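PDB 3SYJ: adhesion and penetration protein autotransporter from Haemophilus influenzae, which mediates adherence to host cells and bacterial aggregation through its secreted passenger domain, whose N-terminal part is probably a serine protease. Local coordinates for residues Gln159-Asp164 with Ser606-Ile611; Gly83-Asn88 with Tyr598-Lys603; Gly20-Gly25 with Ile29-Lys34. One frame throughout, in Å; residues are numbered along the deposited sequence.

Interaction 1 (Gln159-Asp164 with Ser606-Ile611); sequences QFWRND and SEMEGI
Trp161 carries the whole of the first segment's share in this contact, laying its indole against Met608 and Glu609 near the end of helix 603-609. It is the third residue of strand 159-162. Gln159, at the start of the strand, is turned to other partners, its OE1 accepting from Thr179 OG1, and Phe160 pairs through its backbone with Gly1 and Thr3. At Trp161 the side chain heads for the helix, with CG placed between the backbone N and the carbonyl carbon (chi1 58°). The six-membered ring leads: CH2 touches Glu609 CB at 4.0 Å, and CZ2 lies 4.1 Å from Met608 CG. Met608 runs past the indole in the opposite direction, an extended chain whose terminal CE comes obliquely to within 4.0 Å of Trp161 NE1. Glu609 instead bends at chi2 (62°) and brings OE1 over one face of the ring, 4.1 Å from Trp161 CZ3; carboxylate and indole planes are 41° apart. No hydrogen bond spans the two segments, yet the buried polar atoms are satisfied: Trp161 NE1 donates to Asp169 OD2, while Glu609 OE2 accepts from Tyr9 N. After Arg162 the strand gives way to a loop at Asn163. The helix itself ends just after Glu609 in a Schellman motif, with Gly610 at positive phi and Ile611 N bonded to Ser606 O. Strand 159-162, paired with strands 2-4 and 168-172, thus brings the protease-like part of the passenger against a short helix inserted between beta-helix strands 586-593 and 622-629.

Interaction 2 (Gly83-Asn88 with Tyr598-Lys603); sequences GAEGNN and YNHLNK
Glu85 reaches across from a loop of the protease-like part and grips the backbone of Tyr598 with its carboxylate. This is the close part of the contact. Tyr598 N donates to Glu85 OE2 over 2.8 Å with an N-H...O angle of 154°, meeting the oxygen on its syn side but 24° out of the carboxylate plane. Beside the bond, Tyr598 CB packs at 3.5 Å from the same OE2. The reach of the glutamate follows from its shape: past CG the chain is extended (chi2 -175°), which carries the carboxylate clear of its own loop. Tyr598 has CG anti to the backbone N, and its phenol ring leads away from Glu85, nearly perpendicular to the carboxylate. OE2 is also held by a salt bridge to Lys19, so the charge that accepts the peptide N-H has a cationic partner as well.

The second oxygen belongs to a looser, hydrated side. Glu85 OE1 lies near the plane of the His600 imidazole, at its edge, but 4.5 Å from NE2, too far for direct bonding. A water fills the step, donating to Glu85 OE1 at 2.6 Å and lying 2.8 Å from His600 NE2. The imidazole is in turn covered on one face by Tyr598, whose CD2 sits 3.5 Å above the ring plane. Farther along, Asn599 OD1 accepts from Leu601 N, an Asx turn that shapes the approach to helix 603-609. Trp678 stacks on the Tyr598 ring. The contact thus joins the loop between strands 79-80 and 96-100 of the protease-like part to the loop running from strand 586-593 to helix 603-609, with helix 9-17 alongside His600 and Leu601.

Interaction 3 (Gly20-Gly25 with Ile29-Lys34); sequences GKFTVG and IKVYNK
With CG opposite its carbonyl carbon (chi1 -64°), Phe22 swings its ring toward Ile29, although its first side-chain bond does not aim there. Ile29 answers with CG1 likewise opposite the carbonyl carbon (chi1 -59°), a choice that leaves the CG2 branch anti to the backbone N and sets both branches against the other segment. Its chi2 of 97° departs from the staggered values and places CD1 beside the aromatic ring. The two side chains meet at a slant. Ile29 CG2 touches Phe22 CZ at 3.6 Å, and Ile29 CD1 lies against Phe22 CD1, so one side of the phenyl group follows the isoleucine from branch to branch. Farther along strand 29-32, Val31 adds a lighter touch, its CG2 near the ring plane at the edge, 4.4 Å from Phe22 CZ. Lys21 joins through the base of its side chain: CB packs on Ile29 CG2 at 3.8 Å and its carbonyl O lies near Ile29 CG1, while the extended remainder carries the ammonium away.

Phe15 of helix 9-17 meets the Phe22 ring edge-to-face, and Tyr11 of that helix touches both Phe22 and Val31. The loop after the helix therefore folds back over the strand that it soon enters, and strand 29-32 pairs antiparallel with strand 38-42. No hydrogen bond links the two segments. Their association rests on van der Waals contact and the burial of Phe22 and Ile29, with the lysine contributing aliphatic carbon while its charge remains outside the apolar cluster.

Overall arrangement
Interactions 1 and 2 both join the protease-like part to the same excursion of the beta-helix, the loop and helix spanning residues 598-611, whereas interaction 3 is local to the protease-like part. Burial separates them: interactions 1 and 3 are largely buried and rely on aromatic and aliphatic packing, while interaction 2 lies at the surface and uses a charged acceptor and a water. Their centres stand about 17 to 19 Å apart. Asn599 ND2 probably bonds Ser606 OG, and Leu601 CD1 packs on Trp161 CZ3, tying interaction 2 to interaction 1. Lys34 NZ meets Glu609 OE1 at 2.8 Å, a salt bridge from interaction 3 to interaction 1.

Interaction 1 (Gln159-Asp164 with Ser606-Ile611)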
loop_
_atom_site.group_PDB
_atom_site.type_symbol
_atom_site.label_atom_id
_atom_site.label_comp_id
_atom_site.label_asym_id
_atom_site.label_seq_id
_atom_site.Cartn_x
_atom_site.Cartn_y
_atom_site.Cartn_z
ATOM N N GLN A 159 -26.913 -32.899 55.231
ATOM C CA GLN A 159 -26.865 -31.517 54.772
ATOM C C GLN A 159 -28.065 -30.697 55.261
ATOM O O GLN A 159 -29.215 -31.089 55.075
ATOM C CB GLN A 159 -26.746 -31.461 53.240
ATOM C CG GLN A 159 -25.631 -32.314 52.641
ATOM C CD GLN A 159 -24.223 -31.765 52.884
ATOM O OE1 GLN A 159 -24.036 -30.723 53.523
ATOM N NE2 GLN A 159 -23.219 -32.477 52.365
ATOM N N PHE A 160 -27.778 -29.561 55.885
ATOM C CA PHE A 160 -28.803 -28.647 56.343
ATOM C C PHE A 160 -28.528 -27.261 55.797
ATOM O O PHE A 160 -27.382 -26.924 55.498
ATOM C CB PHE A 160 -28.774 -28.541 57.868
ATOM C CG PHE A 160 -29.075 -29.826 58.587
ATOM C CD1 PHE A 160 -30.349 -30.086 59.063
ATOM C CD2 PHE A 160 -28.075 -30.757 58.823
ATOM C CE1 PHE A 160 -30.624 -31.259 59.742
ATOM C CE2 PHE A 160 -28.347 -31.931 59.505
ATOM C CZ PHE A 160 -29.625 -32.180 59.962
ATOM N N TRP A 161 -29.573 -26.448 55.671
ATOM C CA TRP A 161 -29.371 -25.000 55.679
ATOM C C TRP A 161 -30.184 -24.348 56.797
ATOM O O TRP A 161 -31.239 -24.848 57.180
ATOM C CB TRP A 161 -29.608 -24.344 54.312
ATOM C CG TRP A 161 -30.958 -24.540 53.719
ATOM C CD1 TRP A 161 -32.162 -24.365 54.334
ATOM C CD2 TRP A 161 -31.246 -24.911 52.370
ATOM N NE1 TRP A 161 -33.181 -24.625 53.452
ATOM C CE2 TRP A 161 -32.645 -24.962 52.240
ATOM C CE3 TRP A 161 -30.453 -25.216 51.260
ATOM C CZ2 TRP A 161 -33.267 -25.303 51.052
ATOM C CZ3 TRP A 161 -31.072 -25.551 50.083
ATOM C CH2 TRP A 161 -32.465 -25.596 49.986
ATOM N N ARG A 162 -29.662 -23.254 57.340
ATOM C CA ARG A 162 -30.278 -22.596 58.485
ATOM C C ARG A 162 -30.700 -21.187 58.114
ATOM O O ARG A 162 -29.956 -20.475 57.444
ATOM C CB ARG A 162 -29.299 -22.529 59.651
ATOM C CG ARG A 162 -28.759 -23.871 60.058
ATOM C CD ARG A 162 -28.456 -23.926 61.543
ATOM N NE ARG A 162 -28.593 -25.299 62.003
ATOM C CZ ARG A 162 -29.657 -25.763 62.643
ATOM N NH1 ARG A 162 -30.663 -24.953 62.934
ATOM N NH2 ARG A 162 -29.703 -27.033 63.008
ATOM N N ASN A 163 -31.895 -20.789 58.548
ATOM C CA ASN A 163 -32.404 -19.460 58.229
ATOM C C ASN A 163 -32.067 -18.438 59.307
ATOM O O ASN A 163 -31.292 -18.713 60.223
ATOM C CB ASN A 163 -33.910 -19.488 57.948
ATOM C CG ASN A 163 -34.730 -19.878 59.169
ATOM O OD1 ASN A 163 -34.284 -19.733 60.309
ATOM N ND2 ASN A 163 -35.939 -20.374 58.931
ATOM N N ASP A 164 -32.652 -17.254 59.189
ATOM C CA ASP A 164 -32.326 -16.164 60.098
ATOM C C ASP A 164 -32.843 -16.397 61.523
ATOM O O ASP A 164 -32.437 -15.714 62.463
ATOM C CB ASP A 164 -32.801 -14.831 59.517
ATOM C CG ASP A 164 -31.763 -14.197 58.607
ATOM O OD1 ASP A 164 -30.570 -14.488 58.806
ATOM O OD2 ASP A 164 -32.127 -13.406 57.709
ATOM N N SER A 606 -34.967 -27.647 45.881
ATOM C CA SER A 606 -34.568 -26.908 44.688
ATOM C C SER A 606 -35.480 -25.699 44.473
ATOM O O SER A 606 -35.007 -24.593 44.184
ATOM C CB SER A 606 -34.605 -27.811 43.454
ATOM O OG SER A 606 -33.614 -28.822 43.529
ATOM N N GLU A 607 -36.787 -25.912 44.613
ATOM C CA GLU A 607 -37.759 -24.832 44.438
ATOM C C GLU A 607 -37.585 -23.748 45.497
ATOM O O GLU A 607 -37.701 -22.559 45.208
ATOM C CB GLU A 607 -39.182 -25.378 44.474
ATOM C CG GLU A 607 -39.653 -25.942 43.151
ATOM C CD GLU A 607 -40.723 -27.004 43.327
ATOM O OE1 GLU A 607 -41.548 -26.867 44.257
ATOM O OE2 GLU A 607 -40.734 -27.976 42.537
ATOM N N MET A 608 -37.298 -24.171 46.721
ATOM C CA MET A 608 -37.048 -23.258 47.819
ATOM C C MET A 608 -35.805 -22.421 47.541
ATOM O O MET A 608 -35.800 -21.201 47.731
ATOM C CB MET A 608 -36.897 -24.045 49.120
ATOM C CG MET A 608 -36.756 -23.180 50.351
ATOM S SD MET A 608 -37.345 -23.945 51.874
ATOM C CE MET A 608 -36.680 -22.747 53.022
ATOM N N GLU A 609 -34.751 -23.081 47.075
ATOM C CA GLU A 609 -33.513 -22.396 46.743
ATOM C C GLU A 609 -33.642 -21.578 45.452
ATOM O O GLU A 609 -32.908 -20.613 45.245
ATOM C CB GLU A 609 -32.356 -23.402 46.656
ATOM C CG GLU A 609 -31.000 -22.800 46.319
ATOM C CD GLU A 609 -30.492 -21.813 47.355
ATOM O OE1 GLU A 609 -31.029 -21.773 48.481
ATOM O OE2 GLU A 609 -29.538 -21.080 47.042
ATOM N N GLY A 610 -34.583 -21.954 44.593
ATOM C CA GLY A 610 -34.777 -21.247 43.338
ATOM C C GLY A 610 -33.801 -21.613 42.221
ATOM O O GLY A 610 -33.481 -20.777 41.371
ATOM N N ILE A 611 -33.333 -22.860 42.214
ATOM C CA ILE A 611 -32.412 -23.345 41.186
ATOM C C ILE A 611 -32.945 -24.629 40.550
ATOM O O ILE A 611 -33.642 -25.400 41.209
ATOM C CB ILE A 611 -31.046 -23.661 41.795
ATOM C CG1 ILE A 611 -31.219 -24.661 42.937
ATOM C CG2 ILE A 611 -30.378 -22.389 42.287
ATOM C CD1 ILE A 611 -29.933 -25.105 43.575
#

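Interaction 2 (Gly83-Asn88 with Tyr598-Lys603)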
loop_
_atom_site.group_PDB
_atom_site.type_symbol
_atom_site.label_atom_id
_atom_site.label_comp_id
_atom_site.label_asym_id
_atom_site.label_seq_id
_atom_site.Cartn_x
_atom_site.Cartn_y
_atom_site.Cartn_z
ATOM N N GLY A 83 -11.017 -37.051 42.177
ATOM C CA GLY A 83 -11.245 -36.392 40.906
ATOM C C GLY A 83 -12.417 -35.441 40.951
ATOM O O GLY A 83 -12.650 -34.764 41.955
ATOM N N ALA A 84 -13.162 -35.393 39.856
ATOM C CA ALA A 84 -14.297 -34.502 39.750
ATOM C C ALA A 84 -15.603 -35.274 39.876
ATOM O O ALA A 84 -15.630 -36.503 39.737
ATOM C CB ALA A 84 -14.244 -33.751 38.439
ATOM N N GLU A 85 -16.681 -34.547 40.160
ATOM C CA GLU A 85 -17.997 -35.143 40.332
ATOM C C GLU A 85 -18.526 -35.542 38.973
ATOM O O GLU A 85 -18.129 -34.970 37.961
ATOM C CB GLU A 85 -18.958 -34.119 40.945
ATOM C CG GLU A 85 -19.373 -33.013 39.969
ATOM C CD GLU A 85 -20.239 -31.936 40.614
ATOM O OE1 GLU A 85 -20.646 -32.114 41.776
ATOM O OE2 GLU A 85 -20.512 -30.909 39.956
ATOM N N GLY A 86 -19.425 -36.517 38.936
ATOM C CA GLY A 86 -20.135 -36.803 37.702
ATOM C C GLY A 86 -19.894 -38.163 37.090
ATOM O O GLY A 86 -19.153 -38.982 37.625
ATOM N N ASN A 87 -20.524 -38.402 35.948
ATOM C CA ASN A 87 -20.519 -39.732 35.368
ATOM C C ASN A 87 -19.959 -39.805 33.950
ATOM O O ASN A 87 -20.240 -40.750 33.217
ATOM C CB ASN A 87 -21.929 -40.333 35.437
ATOM C CG ASN A 87 -22.346 -40.662 36.866
ATOM O OD1 ASN A 87 -21.534 -41.135 37.664
ATOM N ND2 ASN A 87 -23.611 -40.409 37.194
ATOM N N ASN A 88 -19.169 -38.804 33.575
ATOM C CA ASN A 88 -18.498 -38.785 32.281
ATOM C C ASN A 88 -17.517 -39.946 32.228
ATOM O O ASN A 88 -16.517 -39.932 32.938
ATOM C CB ASN A 88 -17.765 -37.444 32.093
ATOM C CG ASN A 88 -16.984 -37.362 30.779
ATOM O OD1 ASN A 88 -16.968 -38.300 29.977
ATOM N ND2 ASN A 88 -16.327 -36.230 30.563
ATOM N N TYR A 598 -22.947 -29.568 40.575
ATOM C CA TYR A 598 -24.220 -30.183 40.205
ATOM C C TYR A 598 -25.237 -30.066 41.346
ATOM O O TYR A 598 -24.875 -30.186 42.509
ATOM C CB TYR A 598 -23.959 -31.659 39.889
ATOM C CG TYR A 598 -25.142 -32.483 39.398
ATOM C CD1 TYR A 598 -25.436 -32.570 38.045
ATOM C CD2 TYR A 598 -25.937 -33.203 40.288
ATOM C CE1 TYR A 598 -26.495 -33.333 37.579
ATOM C CE2 TYR A 598 -27.008 -33.974 39.836
ATOM C CZ TYR A 598 -27.280 -34.034 38.474
ATOM O OH TYR A 598 -28.332 -34.792 38.001
ATOM N N ASN A 599 -26.507 -29.847 41.015
ATOM C CA ASN A 599 -27.546 -29.719 42.037
ATOM C C ASN A 599 -28.253 -31.037 42.324
ATOM O O ASN A 599 -29.090 -31.487 41.540
ATOM C CB ASN A 599 -28.572 -28.653 41.645
ATOM C CG ASN A 599 -29.729 -28.562 42.637
ATOM O OD1 ASN A 599 -29.614 -28.991 43.786
ATOM N ND2 ASN A 599 -30.847 -28.010 42.191
ATOM N N HIS A 600 -27.916 -31.647 43.458
ATOM C CA HIS A 600 -28.491 -32.931 43.843
ATOM C C HIS A 600 -29.825 -32.798 44.586
ATOM O O HIS A 600 -30.420 -33.807 44.956
ATOM C CB HIS A 600 -27.526 -33.714 44.737
ATOM C CG HIS A 600 -26.263 -34.144 44.057
ATOM N ND1 HIS A 600 -26.141 -35.356 43.411
ATOM C CD2 HIS A 600 -25.056 -33.536 43.950
ATOM C CE1 HIS A 600 -24.920 -35.468 42.919
ATOM N NE2 HIS A 600 -24.241 -34.378 43.232
ATOM N N LEU A 601 -30.292 -31.575 44.826
ATOM C CA LEU A 601 -31.491 -31.402 45.649
ATOM C C LEU A 601 -32.786 -31.899 44.978
ATOM O O LEU A 601 -32.935 -31.839 43.758
ATOM C CB LEU A 601 -31.640 -29.944 46.099
ATOM C CG LEU A 601 -30.546 -29.383 47.012
ATOM C CD1 LEU A 601 -30.780 -27.916 47.284
ATOM C CD2 LEU A 601 -30.486 -30.165 48.306
ATOM N N ASN A 602 -33.723 -32.383 45.788
ATOM C CA ASN A 602 -35.018 -32.813 45.262
ATOM C C ASN A 602 -35.867 -31.634 44.803
ATOM O O ASN A 602 -35.472 -30.475 44.951
ATOM C CB ASN A 602 -35.788 -33.655 46.289
ATOM C CG ASN A 602 -36.190 -32.859 47.521
ATOM O OD1 ASN A 602 -36.272 -31.629 47.486
ATOM N ND2 ASN A 602 -36.440 -33.563 48.621
ATOM N N LYS A 603 -37.029 -31.949 44.242
ATOM C CA LYS A 603 -37.962 -30.945 43.739
ATOM C C LYS A 603 -38.191 -29.831 44.749
ATOM O O LYS A 603 -38.112 -28.649 44.419
ATOM C CB LYS A 603 -39.305 -31.605 43.431
ATOM C CG LYS A 603 -39.600 -31.833 41.964
ATOM C CD LYS A 603 -40.475 -30.715 41.422
ATOM C CE LYS A 603 -41.370 -31.212 40.298
ATOM N NZ LYS A 603 -42.612 -30.387 40.179
HETATM O O HOH W 1 -21.414 -34.042 43.326
#

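Interaction 3 (Gly20-Gly25 with Ile29-Lys34)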
loop_
_atom_site.group_PDB
_atom_site.type_symbol
_atom_site.label_atom_id
_atom_site.label_comp_id
_atom_site.label_asym_id
_atom_site.label_seq_id
_atom_site.Cartn_x
_atom_site.Cartn_y
_atom_site.Cartn_z
ATOM N N GLY A 20 -17.195 -22.767 39.930
ATOM C CA GLY A 20 -17.495 -21.350 39.911
ATOM C C GLY A 20 -16.204 -20.556 40.016
ATOM O O GLY A 20 -15.237 -20.809 39.295
ATOM N N LYS A 21 -16.178 -19.602 40.930
ATOM C CA LYS A 21 -15.018 -18.744 41.073
ATOM C C LYS A 21 -13.970 -19.385 41.966
ATOM O O LYS A 21 -12.867 -18.859 42.114
ATOM C CB LYS A 21 -15.434 -17.372 41.604
ATOM C CG LYS A 21 -15.801 -16.416 40.486
ATOM C CD LYS A 21 -16.776 -15.348 40.925
ATOM C CE LYS A 21 -17.026 -14.370 39.789
ATOM N NZ LYS A 21 -18.372 -13.737 39.913
ATOM N N PHE A 22 -14.305 -20.539 42.531
ATOM C CA PHE A 22 -13.436 -21.174 43.514
ATOM C C PHE A 22 -12.470 -22.196 42.908
ATOM O O PHE A 22 -12.232 -23.276 43.462
ATOM C CB PHE A 22 -14.277 -21.784 44.632
ATOM C CG PHE A 22 -15.044 -20.757 45.432
ATOM C CD1 PHE A 22 -14.374 -19.884 46.288
ATOM C CD2 PHE A 22 -16.420 -20.647 45.310
ATOM C CE1 PHE A 22 -15.066 -18.936 47.022
ATOM C CE2 PHE A 22 -17.126 -19.700 46.045
ATOM C CZ PHE A 22 -16.446 -18.842 46.907
ATOM N N THR A 23 -11.912 -21.842 41.758
ATOM C CA THR A 23 -10.920 -22.674 41.114
ATOM C C THR A 23 -9.657 -22.630 41.949
ATOM O O THR A 23 -9.419 -21.669 42.691
ATOM C CB THR A 23 -10.617 -22.155 39.723
ATOM O OG1 THR A 23 -10.400 -20.746 39.802
ATOM C CG2 THR A 23 -11.788 -22.430 38.786
ATOM N N VAL A 24 -8.839 -23.665 41.833
ATOM C CA VAL A 24 -7.652 -23.762 42.663
ATOM C C VAL A 24 -6.768 -22.535 42.449
ATOM O O VAL A 24 -6.562 -22.102 41.311
ATOM C CB VAL A 24 -6.868 -25.055 42.372
ATOM C CG1 VAL A 24 -5.660 -25.154 43.279
ATOM C CG2 VAL A 24 -7.774 -26.260 42.548
ATOM N N GLY A 25 -6.277 -21.962 43.550
ATOM C CA GLY A 25 -5.368 -20.828 43.486
ATOM C C GLY A 25 -6.040 -19.469 43.435
ATOM O O GLY A 25 -5.401 -18.456 43.721
ATOM N N ILE A 29 -12.466 -13.783 46.274
ATOM C CA ILE A 29 -13.791 -14.073 45.738
ATOM C C ILE A 29 -14.854 -13.369 46.576
ATOM O O ILE A 29 -14.999 -13.625 47.772
ATOM C CB ILE A 29 -14.089 -15.588 45.672
ATOM C CG1 ILE A 29 -13.064 -16.306 44.793
ATOM C CG2 ILE A 29 -15.485 -15.843 45.126
ATOM C CD1 ILE A 29 -11.930 -16.933 45.569
ATOM N N LYS A 30 -15.580 -12.461 45.942
ATOM C CA LYS A 30 -16.650 -11.756 46.622
ATOM C C LYS A 30 -17.839 -12.684 46.834
ATOM O O LYS A 30 -18.221 -13.433 45.936
ATOM C CB LYS A 30 -17.059 -10.521 45.825
ATOM C CG LYS A 30 -16.013 -9.409 45.859
ATOM C CD LYS A 30 -16.322 -8.347 44.813
ATOM C CE LYS A 30 -15.236 -7.279 44.749
ATOM N NZ LYS A 30 -15.123 -6.534 46.032
ATOM N N VAL A 31 -18.406 -12.644 48.034
ATOM C CA VAL A 31 -19.557 -13.465 48.372
ATOM C C VAL A 31 -20.728 -12.575 48.775
ATOM O O VAL A 31 -20.651 -11.854 49.770
ATOM C CB VAL A 31 -19.221 -14.421 49.524
ATOM C CG1 VAL A 31 -20.464 -15.176 49.968
ATOM C CG2 VAL A 31 -18.118 -15.377 49.099
ATOM N N TYR A 32 -21.802 -12.621 47.991
ATOM C CA TYR A 32 -22.984 -11.798 48.246
ATOM C C TYR A 32 -24.097 -12.642 48.854
ATOM O O TYR A 32 -24.181 -13.834 48.582
ATOM C CB TYR A 32 -23.470 -11.144 46.948
ATOM C CG TYR A 32 -22.419 -10.286 46.285
ATOM C CD1 TYR A 32 -22.265 -8.949 46.632
ATOM C CD2 TYR A 32 -21.566 -10.818 45.328
ATOM C CE1 TYR A 32 -21.292 -8.164 46.040
ATOM C CE2 TYR A 32 -20.594 -10.044 44.727
ATOM C CZ TYR A 32 -20.460 -8.719 45.085
ATOM O OH TYR A 32 -19.492 -7.949 44.485
ATOM N N ASN A 33 -24.939 -12.036 49.689
ATOM C CA ASN A 33 -26.105 -12.742 50.210
ATOM C C ASN A 33 -27.281 -12.690 49.234
ATOM O O ASN A 33 -27.172 -12.133 48.139
ATOM C CB ASN A 33 -26.508 -12.249 51.604
ATOM C CG ASN A 33 -26.933 -10.778 51.626
ATOM O OD1 ASN A 33 -27.339 -10.205 50.613
ATOM N ND2 ASN A 33 -26.839 -10.168 52.797
ATOM N N LYS A 34 -28.404 -13.288 49.620
ATOM C CA LYS A 34 -29.536 -13.355 48.711
ATOM C C LYS A 34 -30.135 -11.972 48.465
ATOM O O LYS A 34 -30.902 -11.780 47.524
ATOM C CB LYS A 34 -30.578 -14.363 49.205
ATOM C CG LYS A 34 -30.061 -15.799 49.135
ATOM C CD LYS A 34 -31.127 -16.840 49.437
ATOM C CE LYS A 34 -30.588 -18.241 49.157
ATOM N NZ LYS A 34 -31.373 -19.329 49.806
#